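PDB 3ONH: ubiquitin-activating enzyme E1-like, which acts with AOS1 as the ATP-dependent E1 enzyme for SMT3, this piece being its Ubc9-binding ubiquitin-fold domain. Local coordinates for residues 4-12 against 86-94. Numbering follows the deposited sequence.
Sequences KVCRGVIKL and RKAIELFLD
Cys6 to Lys11 pairs in parallel with Ile89 to Asp94, the strand directions 18° apart, through a ladder of seven backbone hydrogen bonds running from Cys6 N to Ala88 O through Leu12 N to Asp94 O. On one face the Arg7 and Glu90 side chains run alongside each other in the same direction. Arg7 NH1 reaches Glu90 OE1 at 3.1 Å in a salt bridge whose hydrogen bond is bent and weak, with guanidinium and carboxylate planes 73° apart; a water linking Arg7 NH2 to Glu90 OE2 adds a second tie. Val5 CG1 covers one face of the guanidinium. Farther along, Val9 CG1, anti to its own N (chi1 171°), packs 3.4 Å from Asp94 CB, and another water joins Asp94 OD2 to Lys11 NZ, weakly at the lysine. Within the mixed sheet of this ubiquitin-like domain, strand 84-95 runs between 6-12 and the antiparallel 73-78, and the other face is turned to helix 22-33. There Ile10 CD1 meets Leu91 CD1 at 3.7 Å and Leu93 CD2 at 3.8 Å, while Phe25 and Ile29 of the helix touch Ile10 and Leu91 respectively. Just ahead of Ile89 the extended Lys87 chain runs past Cys6, its CD 3.5 Å from SG, to bring NZ beside Lys4 CG. With an alanine at Lys87, Cys6 SG would probably lose the methylenes beside it and Lys4 CG the ammonium group against it.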
loop_
_atom_site.group_PDB
_atom_site.type_symbol
_atom_site.label_atom_id
_atom_site.label_comp_id
_atom_site.label_asym_id
_atom_site.label_seq_id
_atom_site.Cartn_x
_atom_site.Cartn_y
_atom_site.Cartn_z
ATOM N N LYS A 4 17.520 2.578 2.552
ATOM C CA LYS A 4 16.878 1.520 1.796
ATOM C C LYS A 4 15.411 1.387 2.188
ATOM O O LYS A 4 14.874 2.197 2.942
ATOM C CB LYS A 4 17.598 0.189 2.006
ATOM C CG LYS A 4 17.270 -0.490 3.321
ATOM C CD LYS A 4 17.860 -1.884 3.383
ATOM C CE LYS A 4 19.344 -1.819 3.671
ATOM N NZ LYS A 4 19.612 -1.004 4.889
ATOM N N VAL A 5 14.766 0.351 1.668
ATOM C CA VAL A 5 13.337 0.184 1.837
ATOM C C VAL A 5 13.015 -1.301 1.948
ATOM O O VAL A 5 13.734 -2.142 1.413
ATOM C CB VAL A 5 12.590 0.779 0.636
ATOM C CG1 VAL A 5 12.710 -0.139 -0.567
ATOM C CG2 VAL A 5 11.150 1.039 0.982
ATOM N N CYS A 6 11.947 -1.628 2.664
ATOM C CA CYS A 6 11.482 -3.003 2.693
ATOM C C CYS A 6 10.746 -3.291 1.390
ATOM O O CYS A 6 10.231 -2.377 0.742
ATOM C CB CYS A 6 10.597 -3.256 3.909
ATOM S SG CYS A 6 11.450 -2.911 5.432
ATOM N N ARG A 7 10.726 -4.554 0.992
ATOM C CA ARG A 7 10.095 -4.921 -0.264
ATOM C C ARG A 7 9.287 -6.198 -0.126
ATOM O O ARG A 7 9.666 -7.107 0.609
ATOM C CB ARG A 7 11.145 -5.071 -1.366
ATOM C CG ARG A 7 11.904 -3.789 -1.668
ATOM C CD ARG A 7 13.076 -4.030 -2.607
ATOM N NE ARG A 7 13.851 -2.813 -2.830
ATOM C CZ ARG A 7 13.435 -1.802 -3.583
ATOM N NH1 ARG A 7 12.255 -1.864 -4.185
ATOM N NH2 ARG A 7 14.199 -0.732 -3.737
ATOM N N GLY A 8 8.172 -6.250 -0.835
ATOM C CA GLY A 8 7.348 -7.443 -0.879
ATOM C C GLY A 8 6.423 -7.443 -2.079
ATOM O O GLY A 8 6.300 -6.430 -2.767
ATOM N N VAL A 9 5.782 -8.580 -2.330
ATOM C CA VAL A 9 4.777 -8.699 -3.372
ATOM C C VAL A 9 3.398 -8.892 -2.754
ATOM O O VAL A 9 3.210 -9.743 -1.886
ATOM C CB VAL A 9 5.070 -9.894 -4.310
ATOM C CG1 VAL A 9 3.903 -10.136 -5.261
ATOM C CG2 VAL A 9 6.346 -9.663 -5.087
ATOM N N ILE A 10 2.442 -8.084 -3.199
ATOM C CA ILE A 10 1.041 -8.308 -2.871
ATOM C C ILE A 10 0.414 -9.177 -3.948
ATOM O O ILE A 10 0.463 -8.837 -5.127
ATOM C CB ILE A 10 0.267 -6.981 -2.779
ATOM C CG1 ILE A 10 0.797 -6.134 -1.626
ATOM C CG2 ILE A 10 -1.206 -7.239 -2.588
ATOM C CD1 ILE A 10 0.151 -4.765 -1.524
ATOM N N LYS A 11 -0.167 -10.303 -3.542
ATOM C CA LYS A 11 -0.891 -11.174 -4.465
ATOM C C LYS A 11 -2.375 -10.812 -4.495
ATOM O O LYS A 11 -3.102 -11.041 -3.525
ATOM C CB LYS A 11 -0.719 -12.643 -4.071
ATOM C CG LYS A 11 0.727 -13.122 -4.038
ATOM C CD LYS A 11 0.830 -14.474 -3.335
ATOM C CE LYS A 11 2.273 -14.946 -3.221
ATOM N NZ LYS A 11 2.906 -15.086 -4.561
ATOM N N LEU A 12 -2.809 -10.246 -5.618
ATOM C CA LEU A 12 -4.176 -9.766 -5.795
ATOM C C LEU A 12 -4.864 -10.515 -6.913
ATOM O O LEU A 12 -4.267 -10.753 -7.957
ATOM C CB LEU A 12 -4.169 -8.280 -6.167
ATOM C CG LEU A 12 -4.282 -7.233 -5.066
ATOM C CD1 LEU A 12 -3.742 -5.912 -5.564
ATOM C CD2 LEU A 12 -5.724 -7.088 -4.624
ATOM N N ARG A 86 8.603 3.878 11.258
ATOM C CA ARG A 86 8.482 2.543 10.699
ATOM C C ARG A 86 9.114 2.595 9.309
ATOM O O ARG A 86 8.751 3.434 8.494
ATOM C CB ARG A 86 7.011 2.126 10.611
ATOM C CG ARG A 86 6.782 0.722 10.076
ATOM C CD ARG A 86 7.335 -0.337 11.013
ATOM N NE ARG A 86 6.722 -0.252 12.331
ATOM C CZ ARG A 86 7.065 -1.019 13.355
ATOM N NH1 ARG A 86 8.017 -1.924 13.206
ATOM N NH2 ARG A 86 6.461 -0.876 14.525
ATOM N N LYS A 87 10.074 1.718 9.047
ATOM C CA LYS A 87 10.744 1.697 7.754
ATOM C C LYS A 87 9.739 1.606 6.606
ATOM O O LYS A 87 8.782 0.850 6.678
ATOM C CB LYS A 87 11.722 0.526 7.693
ATOM C CG LYS A 87 12.603 0.509 6.456
ATOM C CD LYS A 87 13.727 -0.499 6.627
ATOM C CE LYS A 87 14.556 -0.655 5.369
ATOM N NZ LYS A 87 15.503 -1.789 5.510
ATOM N N ALA A 88 9.967 2.379 5.550
ATOM C CA ALA A 88 9.054 2.395 4.411
ATOM C C ALA A 88 9.080 1.055 3.701
ATOM O O ALA A 88 10.054 0.318 3.796
ATOM C CB ALA A 88 9.421 3.520 3.443
ATOM N N ILE A 89 8.006 0.735 2.989
ATOM C CA ILE A 89 7.954 -0.515 2.264
ATOM C C ILE A 89 7.471 -0.277 0.838
ATOM O O ILE A 89 6.565 0.515 0.607
ATOM C CB ILE A 89 7.055 -1.524 2.989
ATOM C CG1 ILE A 89 7.073 -2.875 2.272
ATOM C CG2 ILE A 89 5.633 -0.996 3.095
ATOM C CD1 ILE A 89 6.295 -3.960 2.988
ATOM N N GLU A 90 8.111 -0.945 -0.117
ATOM C CA GLU A 90 7.691 -0.897 -1.506
ATOM C C GLU A 90 6.992 -2.192 -1.825
ATOM O O GLU A 90 7.602 -3.259 -1.778
ATOM C CB GLU A 90 8.882 -0.722 -2.445
ATOM C CG GLU A 90 9.369 0.712 -2.579
ATOM C CD GLU A 90 10.122 0.956 -3.883
ATOM O OE1 GLU A 90 9.962 0.146 -4.819
ATOM O OE2 GLU A 90 10.870 1.953 -3.977
ATOM N N LEU A 91 5.709 -2.096 -2.140
ATOM C CA LEU A 91 4.905 -3.270 -2.440
ATOM C C LEU A 91 4.561 -3.367 -3.926
ATOM O O LEU A 91 3.951 -2.463 -4.503
ATOM C CB LEU A 91 3.629 -3.280 -1.590
ATOM C CG LEU A 91 3.840 -3.430 -0.082
ATOM C CD1 LEU A 91 2.609 -3.033 0.675
ATOM C CD2 LEU A 91 4.233 -4.848 0.251
ATOM N N PHE A 92 4.958 -4.484 -4.524
ATOM C CA PHE A 92 4.674 -4.787 -5.913
ATOM C C PHE A 92 3.297 -5.436 -6.008
ATOM O O PHE A 92 3.031 -6.412 -5.318
ATOM C CB PHE A 92 5.741 -5.753 -6.442
ATOM C CG PHE A 92 5.619 -6.061 -7.909
ATOM C CD1 PHE A 92 6.402 -5.390 -8.835
ATOM C CD2 PHE A 92 4.740 -7.032 -8.364
ATOM C CE1 PHE A 92 6.299 -5.670 -10.185
ATOM C CE2 PHE A 92 4.629 -7.312 -9.719
ATOM C CZ PHE A 92 5.416 -6.629 -10.626
ATOM N N LEU A 93 2.429 -4.895 -6.857
ATOM C CA LEU A 93 1.102 -5.463 -7.059
ATOM C C LEU A 93 1.127 -6.551 -8.121
ATOM O O LEU A 93 1.289 -6.276 -9.314
ATOM C CB LEU A 93 0.083 -4.388 -7.457
ATOM C CG LEU A 93 -0.057 -3.171 -6.547
ATOM C CD1 LEU A 93 -1.255 -2.327 -6.963
ATOM C CD2 LEU A 93 -0.207 -3.623 -5.108
ATOM N N ASP A 94 0.959 -7.788 -7.672
ATOM C CA ASP A 94 0.928 -8.958 -8.554
ATOM C C ASP A 94 -0.509 -9.418 -8.801
ATOM O O ASP A 94 -1.049 -10.239 -8.059
ATOM C CB ASP A 94 1.762 -10.087 -7.940
ATOM C CG ASP A 94 1.654 -11.391 -8.708
ATOM O OD1 ASP A 94 1.120 -11.390 -9.836
ATOM O OD2 ASP A 94 2.115 -12.426 -8.178
HETATM O O HOH W 1 13.350 1.362 -5.795
HETATM O O HOH W 2 2.530 -15.338 -7.548
#